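Local structure of CopN (Chlamydia pneumoniae, 4NRH) at residues V158-M163 / N191-L196; T197-F202 / K228-Y233; Q219-L224 / N253-D258; S232-I237 / S278-S283. The protein probably acts as a gatekeeper of type III secretion, working with the bound chaperone Scc3 to direct the export of translocator proteins. All coordinates share one frame; numbering follows the deposited sequence.

Contact 1 of 4, residues V158-M163 / N191-L196; sequences VSSFLM and NLQAVL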
loop_
_atom_site.group_PDB
_atom_site.type_symbol
_atom_site.label_atom_id
_atom_site.label_comp_id
_atom_site.label_asym_id
_atom_site.label_seq_id
_atom_site.Cartn_x
_atom_site.Cartn_y
_atom_site.Cartn_z
ATOM N N VAL A 158 2.230 -13.650 5.763
ATOM C CA VAL A 158 0.876 -13.720 6.300
ATOM C C VAL A 158 -0.003 -12.607 5.728
ATOM O O VAL A 158 -1.160 -12.836 5.374
ATOM C CB VAL A 158 0.878 -13.633 7.840
ATOM C CG1 VAL A 158 -0.540 -13.548 8.374
ATOM C CG2 VAL A 158 1.609 -14.826 8.443
ATOM N N SER A 159 0.559 -11.407 5.628
ATOM C CA SER A 159 -0.159 -10.268 5.065
ATOM C C SER A 159 -0.514 -10.517 3.602
ATOM O O SER A 159 -1.590 -10.134 3.141
ATOM C CB SER A 159 0.670 -8.989 5.194
ATOM O OG SER A 159 1.806 -9.032 4.349
ATOM N N SER A 160 0.398 -11.157 2.876
ATOM C CA SER A 160 0.166 -11.492 1.475
ATOM C C SER A 160 -0.938 -12.537 1.333
ATOM O O SER A 160 -1.736 -12.482 0.398
ATOM C CB SER A 160 1.455 -11.994 0.821
ATOM O OG SER A 160 2.436 -10.973 0.782
ATOM N N PHE A 161 -0.970 -13.493 2.257
ATOM C CA PHE A 161 -2.036 -14.490 2.285
ATOM C C PHE A 161 -3.393 -13.823 2.476
ATOM O O PHE A 161 -4.372 -14.187 1.825
ATOM C CB PHE A 161 -1.803 -15.518 3.392
ATOM C CG PHE A 161 -3.020 -16.334 3.718
ATOM C CD1 PHE A 161 -3.501 -17.270 2.817
ATOM C CD2 PHE A 161 -3.691 -16.160 4.917
ATOM C CE1 PHE A 161 -4.625 -18.020 3.108
ATOM C CE2 PHE A 161 -4.816 -16.908 5.214
ATOM C CZ PHE A 161 -5.282 -17.839 4.308
ATOM N N LEU A 162 -3.439 -12.848 3.380
ATOM C CA LEU A 162 -4.663 -12.113 3.668
ATOM C C LEU A 162 -5.151 -11.364 2.432
ATOM O O LEU A 162 -6.343 -11.363 2.128
ATOM C CB LEU A 162 -4.441 -11.136 4.824
ATOM C CG LEU A 162 -4.208 -11.755 6.203
ATOM C CD1 LEU A 162 -4.028 -10.670 7.256
ATOM C CD2 LEU A 162 -5.348 -12.691 6.580
ATOM N N MET A 163 -4.218 -10.732 1.724
ATOM C CA MET A 163 -4.535 -10.000 0.502
ATOM C C MET A 163 -5.040 -10.939 -0.587
ATOM O O MET A 163 -5.983 -10.617 -1.310
ATOM C CB MET A 163 -3.312 -9.232 0.000
ATOM C CG MET A 163 -2.883 -8.088 0.900
ATOM S SD MET A 163 -4.071 -6.731 0.899
ATOM C CE MET A 163 -3.978 -6.202 -0.809
ATOM N N ASN A 191 -1.854 -0.880 4.205
ATOM C CA ASN A 191 -1.237 0.007 5.181
ATOM C C ASN A 191 -0.402 -0.778 6.187
ATOM O O ASN A 191 0.643 -0.311 6.637
ATOM C CB ASN A 191 -2.300 0.832 5.910
ATOM C CG ASN A 191 -2.991 1.825 4.997
ATOM O OD1 ASN A 191 -2.534 2.086 3.884
ATOM N ND2 ASN A 191 -4.101 2.384 5.465
ATOM N N LEU A 192 -0.877 -1.968 6.542
ATOM C CA LEU A 192 -0.134 -2.865 7.421
ATOM C C LEU A 192 1.198 -3.259 6.793
ATOM O O LEU A 192 2.233 -3.253 7.459
ATOM C CB LEU A 192 -0.956 -4.115 7.743
ATOM C CG LEU A 192 -0.226 -5.201 8.539
ATOM C CD1 LEU A 192 0.263 -4.651 9.871
ATOM C CD2 LEU A 192 -1.117 -6.414 8.748
ATOM N N GLN A 193 1.159 -3.610 5.511
ATOM C CA GLN A 193 2.361 -4.016 4.789
ATOM C C GLN A 193 3.379 -2.880 4.727
ATOM O O GLN A 193 4.585 -3.117 4.746
ATOM C CB GLN A 193 2.006 -4.483 3.377
ATOM C CG GLN A 193 1.176 -5.756 3.336
ATOM C CD GLN A 193 1.012 -6.300 1.930
ATOM O OE1 GLN A 193 0.750 -5.551 0.989
ATOM N NE2 GLN A 193 1.172 -7.610 1.781
ATOM N N ALA A 194 2.883 -1.649 4.653
ATOM C CA ALA A 194 3.748 -0.475 4.658
ATOM C C ALA A 194 4.415 -0.318 6.021
ATOM O O ALA A 194 5.619 -0.071 6.113
ATOM C CB ALA A 194 2.957 0.775 4.303
ATOM N N VAL A 195 3.619 -0.461 7.075
ATOM C CA VAL A 195 4.114 -0.404 8.446
ATOM C C VAL A 195 5.177 -1.474 8.704
ATOM O O VAL A 195 6.187 -1.214 9.360
ATOM C CB VAL A 195 2.955 -0.563 9.458
ATOM C CG1 VAL A 195 3.486 -0.816 10.860
ATOM C CG2 VAL A 195 2.067 0.671 9.438
ATOM N N LEU A 196 4.952 -2.668 8.162
ATOM C CA LEU A 196 5.878 -3.786 8.336
ATOM C C LEU A 196 7.272 -3.506 7.775
ATOM O O LEU A 196 8.263 -4.026 8.284
ATOM C CB LEU A 196 5.311 -5.051 7.685
ATOM C CG LEU A 196 4.166 -5.745 8.425
ATOM C CD1 LEU A 196 3.635 -6.912 7.610
ATOM C CD2 LEU A 196 4.626 -6.209 9.796
#
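Ser159 of helix 152-172 and Gln193 of helix 179-215 meet inside an antiparallel helical hairpin, where the local axes run at 167° to each other and lie 10.4 Å apart. At this spacing a long side chain spans the interface. From CG onward Gln193 runs extended toward the facing helix (chi2 -172°), carrying its amide across. There Gln193 NE2 donates to Ser159 OG over 3.0 Å, with an N-H...O angle of 170° and the oxygen lying in the amide plane, so the bond is nearly straight. The aliphatic part of Gln193 adds packing, with CG 3.5 Å from Ser159 OG and 3.8 Å from Ser159 CB.

In this buried part of the hairpin, formed by two helices consecutive in the chain, the Ser159 hydroxyl also bonds the carbonyl oxygen of Ala156 on its own helix, which holds the acceptor in place. The other end of the amide leaves the chain altogether: Gln193 OE1 is hydrogen-bonded to the backbone N of Asp24 of the chaperone SycD chain. Both ends of the amide are thereby engaged, which fixes its rotation. Alongside, Ser160 OG stands 3.7 Å from Gln193 NE2, and Met163, its chain bent at chi2 and chi3, brings CG to 4.2 Å from the same nitrogen while packing against Asp24 of the chaperone.

Contact 2 of 4, residues T197-F202 / K228-Y233; sequences TSYDYF and KVAESY
Phe202 and Tyr233 form the aromatic centre where helices 179-215 and 226-237 cross at 134°, their local axes 9.1 Å apart. The pair is an offset edge-to-face stack: the edge of Phe202 meets the face of Tyr233, with centroids 5.1 Å apart and planes at 77°. Tyr233 reaches this place with CG trans to its own N (chi1 -179°).

Two CH-pi contacts accompany it, one on Phe202, the other on the separate ring of Tyr199. Val229 CG1 lies over one face of Phe202, 4.0 Å from its centroid, and Ala230 CB sits over the face of Tyr199, 3.8 Å from the centroid and a little toward the rim. The small Ala230 lets the backbones close in, its CA only 5.7 Å from that of Tyr199, and its CB also touches Phe202 CD2 at 3.7 Å.

The polar groups are few. Ser198 OG approaches the edge of Tyr233, 3.5 Å from CE2, while its hydrogen bond goes to His234. On the exposed side a water bridges Tyr199 OH (2.6 Å) and Glu231 OE2, donating to the carboxylate. Direct hydrogen bonds between the segments are absent, so the crossing depends on aromatic and methyl surfaces, and the polar link between the Tyr199 hydroxyl and the Glu231 carboxylate is made through a water.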
loop_
_atom_site.group_PDB
_atom_site.type_symbol
_atom_site.label_atom_id
_atom_site.label_comp_id
_atom_site.label_asym_id
_atom_site.label_seq_id
_atom_site.Cartn_x
_atom_site.Cartn_y
_atom_site.Cartn_z
ATOM N N THR A 197 7.344 -2.699 6.721
ATOM C CA THR A 197 8.627 -2.353 6.113
ATOM C C THR A 197 9.537 -1.637 7.106
ATOM O O THR A 197 10.756 -1.812 7.078
ATOM C CB THR A 197 8.448 -1.466 4.868
ATOM O OG1 THR A 197 7.883 -0.206 5.252
ATOM C CG2 THR A 197 7.535 -2.141 3.854
ATOM N N SER A 198 8.942 -0.829 7.978
ATOM C CA SER A 198 9.699 -0.123 9.006
ATOM C C SER A 198 10.286 -1.098 10.019
ATOM O O SER A 198 11.476 -1.045 10.322
ATOM C CB SER A 198 8.817 0.899 9.721
ATOM O OG SER A 198 8.300 1.850 8.812
ATOM N N TYR A 199 9.441 -1.981 10.542
ATOM C CA TYR A 199 9.884 -3.005 11.483
ATOM C C TYR A 199 10.981 -3.864 10.865
ATOM O O TYR A 199 11.960 -4.201 11.525
ATOM C CB TYR A 199 8.711 -3.879 11.930
ATOM C CG TYR A 199 7.779 -3.197 12.908
ATOM C CD1 TYR A 199 6.725 -2.410 12.463
ATOM C CD2 TYR A 199 7.955 -3.341 14.278
ATOM C CE1 TYR A 199 5.872 -1.786 13.356
ATOM C CE2 TYR A 199 7.108 -2.725 15.178
ATOM C CZ TYR A 199 6.069 -1.949 14.713
ATOM O OH TYR A 199 5.226 -1.333 15.609
ATOM N N ASP A 200 10.807 -4.209 9.593
ATOM C CA ASP A 200 11.805 -4.984 8.865
ATOM C C ASP A 200 13.114 -4.211 8.756
ATOM O O ASP A 200 14.196 -4.773 8.932
ATOM C CB ASP A 200 11.291 -5.353 7.472
ATOM C CG ASP A 200 12.333 -6.076 6.636
ATOM O OD1 ASP A 200 13.161 -5.395 5.992
ATOM O OD2 ASP A 200 12.325 -7.325 6.622
ATOM N N TYR A 201 13.005 -2.920 8.462
ATOM C CA TYR A 201 14.176 -2.065 8.319
ATOM C C TYR A 201 14.943 -1.932 9.631
ATOM O O TYR A 201 16.154 -2.141 9.673
ATOM C CB TYR A 201 13.766 -0.680 7.812
ATOM C CG TYR A 201 14.921 0.285 7.669
ATOM C CD1 TYR A 201 15.875 0.111 6.675
ATOM C CD2 TYR A 201 15.059 1.368 8.527
ATOM C CE1 TYR A 201 16.933 0.987 6.540
ATOM C CE2 TYR A 201 16.115 2.252 8.398
ATOM C CZ TYR A 201 17.048 2.055 7.401
ATOM O OH TYR A 201 18.102 2.926 7.263
ATOM N N PHE A 202 14.231 -1.604 10.703
ATOM C CA PHE A 202 14.866 -1.379 11.998
ATOM C C PHE A 202 15.401 -2.661 12.632
ATOM O O PHE A 202 16.417 -2.632 13.322
ATOM C CB PHE A 202 13.889 -0.686 12.949
ATOM C CG PHE A 202 13.566 0.726 12.553
ATOM C CD1 PHE A 202 14.580 1.649 12.350
ATOM C CD2 PHE A 202 12.256 1.130 12.375
ATOM C CE1 PHE A 202 14.291 2.949 11.982
ATOM C CE2 PHE A 202 11.960 2.427 12.007
ATOM C CZ PHE A 202 12.979 3.338 11.811
ATOM N N LYS A 228 10.728 -0.747 19.748
ATOM C CA LYS A 228 10.637 0.571 20.368
ATOM C C LYS A 228 11.014 1.665 19.376
ATOM O O LYS A 228 10.349 2.697 19.292
ATOM C CB LYS A 228 11.536 0.647 21.603
ATOM C CG LYS A 228 10.910 0.088 22.870
ATOM C CD LYS A 228 9.698 0.904 23.291
ATOM C CE LYS A 228 9.195 0.480 24.662
ATOM N NZ LYS A 228 8.033 1.299 25.105
ATOM N N VAL A 229 12.092 1.433 18.634
ATOM C CA VAL A 229 12.568 2.388 17.638
ATOM C C VAL A 229 11.546 2.565 16.518
ATOM O O VAL A 229 11.296 3.684 16.064
ATOM C CB VAL A 229 13.919 1.945 17.036
ATOM C CG1 VAL A 229 14.375 2.925 15.970
ATOM C CG2 VAL A 229 14.971 1.812 18.127
ATOM N N ALA A 230 10.954 1.457 16.081
ATOM C CA ALA A 230 9.944 1.486 15.027
ATOM C C ALA A 230 8.704 2.263 15.454
ATOM O O ALA A 230 8.117 2.995 14.659
ATOM C CB ALA A 230 9.563 0.069 14.621
ATOM N N GLU A 231 8.309 2.098 16.712
ATOM C CA GLU A 231 7.148 2.805 17.242
ATOM C C GLU A 231 7.414 4.304 17.351
ATOM O O GLU A 231 6.515 5.116 17.142
ATOM C CB GLU A 231 6.744 2.233 18.603
ATOM C CG GLU A 231 6.093 0.858 18.519
ATOM C CD GLU A 231 5.977 0.177 19.870
ATOM O OE1 GLU A 231 6.619 0.644 20.834
ATOM O OE2 GLU A 231 5.242 -0.829 19.967
ATOM N N SER A 232 8.651 4.665 17.681
ATOM C CA SER A 232 9.042 6.070 17.753
ATOM C C SER A 232 9.026 6.685 16.360
ATOM O O SER A 232 8.554 7.806 16.170
ATOM C CB SER A 232 10.429 6.219 18.384
ATOM O OG SER A 232 10.386 5.984 19.781
ATOM N N TYR A 233 9.551 5.937 15.395
ATOM C CA TYR A 233 9.566 6.340 13.991
ATOM C C TYR A 233 8.158 6.653 13.495
ATOM O O TYR A 233 7.930 7.670 12.840
ATOM C CB TYR A 233 10.208 5.241 13.141
ATOM C CG TYR A 233 10.314 5.544 11.664
ATOM C CD1 TYR A 233 11.041 6.636 11.205
ATOM C CD2 TYR A 233 9.711 4.718 10.724
ATOM C CE1 TYR A 233 11.146 6.907 9.851
ATOM C CE2 TYR A 233 9.812 4.977 9.371
ATOM C CZ TYR A 233 10.530 6.073 8.939
ATOM O OH TYR A 233 10.628 6.333 7.591
HETATM O O HOH W 1 4.276 -1.938 17.960
#

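Contact 3 of 4, residues Q219-L224 / N253-D258; sequences QTPSDL and NLIGDD
Leu224 and Ile255 mark the closely packed side of this contact, where the loop before helix 226-237 lies against the end of helix 244-255. The two methyls of Leu224 divide the work. CD1 touches Leu254 CD1 at 3.6 Å and lies equally near Leu254 O, while CD2 rests on Ile255 CG1, also at 3.6 Å. With CG turned trans to the backbone N (chi1 178°), Leu224 sets its two methyls against Leu254 and Ile255. Val229 and Leu210 pack on Leu224 as well, extending the apolar patch.

Pro221, though partly exposed, still lies close to the backbone, with CD 3.2 Å from Ile255 O. The loosening begins with the side-chain contacts: Pro221 CD is 4.0 Å from Ile255 CG1, and Thr220 CG2 merely grazes Ile255 CD1 at 4.3 Å. Asp223 and Ser222, in the middle of the type I turn from Pro221 to Leu224, face solvent, as does Asp257 on the other segment.

Gly256, with its positive phi of 98°, takes the chain out of helix 244-255, and Asp258 then bonds Ser261 N: a glycine with positive phi ending one helix and an aspartate N-cap starting the next join helices 244-255 and 259-272 within the third helical domain range of the family.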
loop_
_atom_site.group_PDB
_atom_site.type_symbol
_atom_site.label_atom_id
_atom_site.label_comp_id
_atom_site.label_asym_id
_atom_site.label_seq_id
_atom_site.Cartn_x
_atom_site.Cartn_y
_atom_site.Cartn_z
ATOM N N GLN A 219 27.508 2.929 26.203
ATOM C CA GLN A 219 26.442 2.082 26.722
ATOM C C GLN A 219 25.071 2.578 26.271
ATOM O O GLN A 219 24.792 3.777 26.306
ATOM C CB GLN A 219 26.506 2.027 28.251
ATOM C CG GLN A 219 25.282 1.414 28.916
ATOM C CD GLN A 219 25.301 -0.104 28.911
ATOM O OE1 GLN A 219 25.438 -0.736 27.864
ATOM N NE2 GLN A 219 25.164 -0.698 30.092
ATOM N N THR A 220 24.218 1.650 25.847
ATOM C CA THR A 220 22.867 1.991 25.421
ATOM C C THR A 220 21.852 1.421 26.411
ATOM O O THR A 220 22.138 0.434 27.089
ATOM C CB THR A 220 22.573 1.456 24.003
ATOM O OG1 THR A 220 22.829 0.046 23.956
ATOM C CG2 THR A 220 23.447 2.158 22.979
ATOM N N PRO A 221 20.665 2.045 26.503
ATOM C CA PRO A 221 19.630 1.574 27.432
ATOM C C PRO A 221 19.170 0.147 27.146
ATOM O O PRO A 221 19.005 -0.234 25.986
ATOM C CB PRO A 221 18.484 2.568 27.211
ATOM C CG PRO A 221 19.144 3.793 26.684
ATOM C CD PRO A 221 20.270 3.297 25.833
ATOM N N SER A 222 18.976 -0.630 28.207
ATOM C CA SER A 222 18.591 -2.032 28.088
ATOM C C SER A 222 17.169 -2.181 27.552
ATOM O O SER A 222 16.832 -3.197 26.945
ATOM C CB SER A 222 18.718 -2.738 29.440
ATOM O OG SER A 222 17.786 -2.229 30.375
ATOM N N ASP A 223 16.341 -1.165 27.776
ATOM C CA ASP A 223 14.948 -1.202 27.337
ATOM C C ASP A 223 14.788 -0.814 25.868
ATOM O O ASP A 223 13.673 -0.621 25.386
ATOM C CB ASP A 223 14.091 -0.289 28.223
ATOM C CG ASP A 223 14.589 1.152 28.251
ATOM O OD1 ASP A 223 15.418 1.531 27.397
ATOM O OD2 ASP A 223 14.145 1.912 29.135
ATOM N N LEU A 224 15.912 -0.701 25.168
ATOM C CA LEU A 224 15.921 -0.272 23.775
ATOM C C LEU A 224 15.958 -1.450 22.805
ATOM O O LEU A 224 16.844 -2.301 22.883
ATOM C CB LEU A 224 17.109 0.650 23.506
ATOM C CG LEU A 224 17.234 1.118 22.056
ATOM C CD1 LEU A 224 16.051 1.991 21.674
ATOM C CD2 LEU A 224 18.544 1.851 21.834
ATOM N N ASN A 253 14.390 10.390 24.487
ATOM C CA ASN A 253 13.571 9.504 25.308
ATOM C C ASN A 253 13.814 8.044 24.945
ATOM O O ASN A 253 13.622 7.144 25.761
ATOM C CB ASN A 253 12.085 9.837 25.149
ATOM C CG ASN A 253 11.726 11.194 25.718
ATOM O OD1 ASN A 253 12.468 11.759 26.523
ATOM N ND2 ASN A 253 10.582 11.726 25.303
ATOM N N LEU A 254 14.237 7.824 23.705
ATOM C CA LEU A 254 14.432 6.482 23.172
ATOM C C LEU A 254 15.772 5.862 23.579
ATOM O O LEU A 254 15.822 4.708 24.001
ATOM C CB LEU A 254 14.309 6.512 21.647
ATOM C CG LEU A 254 14.361 5.180 20.899
ATOM C CD1 LEU A 254 13.237 4.270 21.369
ATOM C CD2 LEU A 254 14.280 5.408 19.398
ATOM N N ILE A 255 16.856 6.624 23.448
ATOM C CA ILE A 255 18.197 6.060 23.599
ATOM C C ILE A 255 19.060 6.804 24.627
ATOM O O ILE A 255 20.185 6.396 24.918
ATOM C CB ILE A 255 18.936 6.046 22.238
ATOM C CG1 ILE A 255 20.091 5.036 22.248
ATOM C CG2 ILE A 255 19.408 7.448 21.871
ATOM C CD1 ILE A 255 20.763 4.852 20.905
ATOM N N GLY A 256 18.529 7.876 25.201
ATOM C CA GLY A 256 19.283 8.643 26.179
ATOM C C GLY A 256 19.949 9.877 25.598
ATOM O O GLY A 256 19.608 10.318 24.501
ATOM N N ASP A 257 20.900 10.439 26.340
ATOM C CA ASP A 257 21.449 11.755 26.018
ATOM C C ASP A 257 22.846 11.746 25.394
ATOM O O ASP A 257 23.399 12.810 25.109
ATOM C CB ASP A 257 21.470 12.625 27.277
ATOM C CG ASP A 257 20.079 12.966 27.770
ATOM O OD1 ASP A 257 19.187 13.191 26.924
ATOM O OD2 ASP A 257 19.878 13.013 29.001
ATOM N N ASP A 258 23.425 10.566 25.192
ATOM C CA ASP A 258 24.739 10.483 24.557
ATOM C C ASP A 258 24.656 10.995 23.121
ATOM O O ASP A 258 23.802 10.559 22.349
ATOM C CB ASP A 258 25.274 9.050 24.588
ATOM C CG ASP A 258 26.635 8.923 23.932
ATOM O OD1 ASP A 258 26.690 8.731 22.700
ATOM O OD2 ASP A 258 27.652 9.021 24.652
#

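Contact 4 of 4, residues S232-I237 / S278-S283; sequences SYHKII and SRLFSS
Ile237 and Leu280 are the two bumps of this contact, each set into a hollow made by the other segment. Near the C-terminal end of helix 226-237, Ile237 projects toward the loop after helix 259-272. With CG1 beside the backbone N (chi1 -74°) and CG2 opposite it, the two branches part. CD1 of Ile237 pushes against the far end of the Phe281 ring, 3.7 Å from CZ, and CG1 follows along at 3.9 Å from CE2. CG2 of Ile237 meets the backbone, 3.7 Å from Leu280 O. The side chains of Ile237 and Phe281 cross at about a right angle. CD1 also rests over a face of Tyr233, one turn earlier in its own helix.

Leu280, at the end of the 3-10 segment 278-280, is the reciprocal bump. Its forked tip enters the groove between Tyr233, His234 and Ile237: CD1 lies 4.2 Å from Tyr233 CE2 and 4.4 Å from Ile237 CD1, while CD2 comes to 4.4 Å from His234 NE2. Against this segment the fit is looser than around Ile237, the closer packing of Leu280 being with helix 179-215, whose Ser198 completes the groove. Beside this, Tyr233 OH meets the edge of Phe281, 3.8 Å from CZ. Tyr49 of the chaperone SycD chain packs on Phe281 too.

No hydrogen bond joins the two segments. Tyr233 OH is bonded to Thr276 OG1 and His234 NE2 to Ser198 OG, so these two groups find partners outside the segments, and the contact itself rests on shape and apolar packing, next to the chaperone interface.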
loop_
_atom_site.group_PDB
_atom_site.type_symbol
_atom_site.label_atom_id
_atom_site.label_comp_id
_atom_site.label_asym_id
_atom_site.label_seq_id
_atom_site.Cartn_x
_atom_site.Cartn_y
_atom_site.Cartn_z
ATOM N N SER A 232 8.651 4.665 17.681
ATOM C CA SER A 232 9.042 6.070 17.753
ATOM C C SER A 232 9.026 6.685 16.360
ATOM O O SER A 232 8.554 7.806 16.170
ATOM C CB SER A 232 10.429 6.219 18.384
ATOM O OG SER A 232 10.386 5.984 19.781
ATOM N N TYR A 233 9.551 5.937 15.395
ATOM C CA TYR A 233 9.566 6.340 13.991
ATOM C C TYR A 233 8.158 6.653 13.495
ATOM O O TYR A 233 7.930 7.670 12.840
ATOM C CB TYR A 233 10.208 5.241 13.141
ATOM C CG TYR A 233 10.314 5.544 11.664
ATOM C CD1 TYR A 233 11.041 6.636 11.205
ATOM C CD2 TYR A 233 9.711 4.718 10.724
ATOM C CE1 TYR A 233 11.146 6.907 9.851
ATOM C CE2 TYR A 233 9.812 4.977 9.371
ATOM C CZ TYR A 233 10.530 6.073 8.939
ATOM O OH TYR A 233 10.628 6.333 7.591
ATOM N N HIS A 234 7.217 5.769 13.812
ATOM C CA HIS A 234 5.828 5.939 13.400
ATOM C C HIS A 234 5.150 7.071 14.165
ATOM O O HIS A 234 4.289 7.764 13.625
ATOM C CB HIS A 234 5.057 4.634 13.593
ATOM C CG HIS A 234 5.495 3.538 12.674
ATOM N ND1 HIS A 234 5.502 2.211 13.046
ATOM C CD2 HIS A 234 5.941 3.574 11.397
ATOM C CE1 HIS A 234 5.935 1.477 12.037
ATOM N NE2 HIS A 234 6.207 2.279 11.024
ATOM N N LYS A 235 5.539 7.248 15.423
ATOM C CA LYS A 235 5.036 8.350 16.237
ATOM C C LYS A 235 5.447 9.683 15.629
ATOM O O LYS A 235 4.663 10.632 15.584
ATOM C CB LYS A 235 5.556 8.244 17.672
ATOM C CG LYS A 235 4.957 9.259 18.632
ATOM C CD LYS A 235 5.360 8.961 20.067
ATOM C CE LYS A 235 4.874 10.045 21.017
ATOM N NZ LYS A 235 5.310 9.787 22.419
ATOM N N ILE A 236 6.688 9.741 15.159
ATOM C CA ILE A 236 7.226 10.941 14.531
ATOM C C ILE A 236 6.588 11.183 13.160
ATOM O O ILE A 236 6.243 12.316 12.823
ATOM C CB ILE A 236 8.758 10.847 14.395
ATOM C CG1 ILE A 236 9.410 10.853 15.779
ATOM C CG2 ILE A 236 9.295 11.995 13.578
ATOM C CD1 ILE A 236 10.920 10.794 15.743
ATOM N N ILE A 237 6.430 10.117 12.379
ATOM C CA ILE A 237 5.786 10.217 11.071
ATOM C C ILE A 237 4.334 10.672 11.203
ATOM O O ILE A 237 3.854 11.495 10.422
ATOM C CB ILE A 237 5.830 8.869 10.316
ATOM C CG1 ILE A 237 7.241 8.593 9.798
ATOM C CG2 ILE A 237 4.851 8.861 9.153
ATOM C CD1 ILE A 237 7.330 7.351 8.941
ATOM N N SER A 278 6.676 4.140 0.676
ATOM C CA SER A 278 6.151 5.467 0.379
ATOM C C SER A 278 4.734 5.630 0.919
ATOM O O SER A 278 4.282 6.744 1.186
ATOM C CB SER A 278 6.169 5.723 -1.129
ATOM O OG SER A 278 5.190 4.945 -1.796
ATOM N N ARG A 279 4.040 4.508 1.074
ATOM C CA ARG A 279 2.664 4.496 1.561
ATOM C C ARG A 279 2.564 4.966 3.014
ATOM O O ARG A 279 1.496 5.370 3.472
ATOM C CB ARG A 279 2.075 3.091 1.416
ATOM C CG ARG A 279 0.565 3.023 1.542
ATOM C CD ARG A 279 0.067 1.606 1.323
ATOM N NE ARG A 279 -1.374 1.495 1.526
ATOM C CZ ARG A 279 -2.278 1.711 0.577
ATOM N NH1 ARG A 279 -1.891 2.053 -0.645
ATOM N NH2 ARG A 279 -3.569 1.585 0.850
ATOM N N LEU A 280 3.683 4.911 3.731
ATOM C CA LEU A 280 3.749 5.374 5.116
ATOM C C LEU A 280 3.405 6.853 5.265
ATOM O O LEU A 280 2.976 7.293 6.331
ATOM C CB LEU A 280 5.144 5.126 5.690
ATOM C CG LEU A 280 5.521 3.689 6.032
ATOM C CD1 LEU A 280 6.917 3.663 6.618
ATOM C CD2 LEU A 280 4.517 3.095 7.003
ATOM N N PHE A 281 3.595 7.616 4.194
ATOM C CA PHE A 281 3.401 9.060 4.245
ATOM C C PHE A 281 2.148 9.483 3.482
ATOM O O PHE A 281 2.002 9.192 2.295
ATOM C CB PHE A 281 4.635 9.777 3.688
ATOM C CG PHE A 281 5.922 9.367 4.352
ATOM C CD1 PHE A 281 6.639 8.274 3.890
ATOM C CD2 PHE A 281 6.406 10.065 5.446
ATOM C CE1 PHE A 281 7.818 7.891 4.501
ATOM C CE2 PHE A 281 7.586 9.687 6.060
ATOM C CZ PHE A 281 8.291 8.597 5.587
ATOM N N SER A 282 1.247 10.169 4.178
ATOM C CA SER A 282 -0.021 10.596 3.596
ATOM C C SER A 282 0.128 11.824 2.701
ATOM O O SER A 282 -0.790 12.169 1.957
ATOM C CB SER A 282 -1.037 10.886 4.703
ATOM O OG SER A 282 -0.527 11.839 5.618
ATOM N N SER A 283 1.278 12.484 2.778
ATOM C CA SER A 283 1.554 13.622 1.908
ATOM C C SER A 283 3.044 13.798 1.647
ATOM O O SER A 283 3.872 13.551 2.523
ATOM C CB SER A 283 0.976 14.903 2.512
ATOM O OG SER A 283 1.867 15.465 3.458
#

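Overall arrangement
Along the chain, contact 1 comes first, closing the hairpin of helices 152-172 and 179-215. Contact 2 opens on the very next residue, Thr197, and folds the middle of the long helix 179-215 against helix 226-237. Contact 3 begins between the two segments of contact 2, so contacts 2 and 3 cross; it ties the loop after the long helix to the end of helix 244-255. Contact 4 starts where contact 2 ends, sharing Ser232 and Tyr233, crosses contact 3 and brings in the loop before helix 284-301. None nests. Contact 4 also touches contact 1, through Asn191-Arg279 and the packing of Leu280 and His234 on helix 179-215, whereas contacts 1 and 3 stay about 14 Å apart at their nearest atoms.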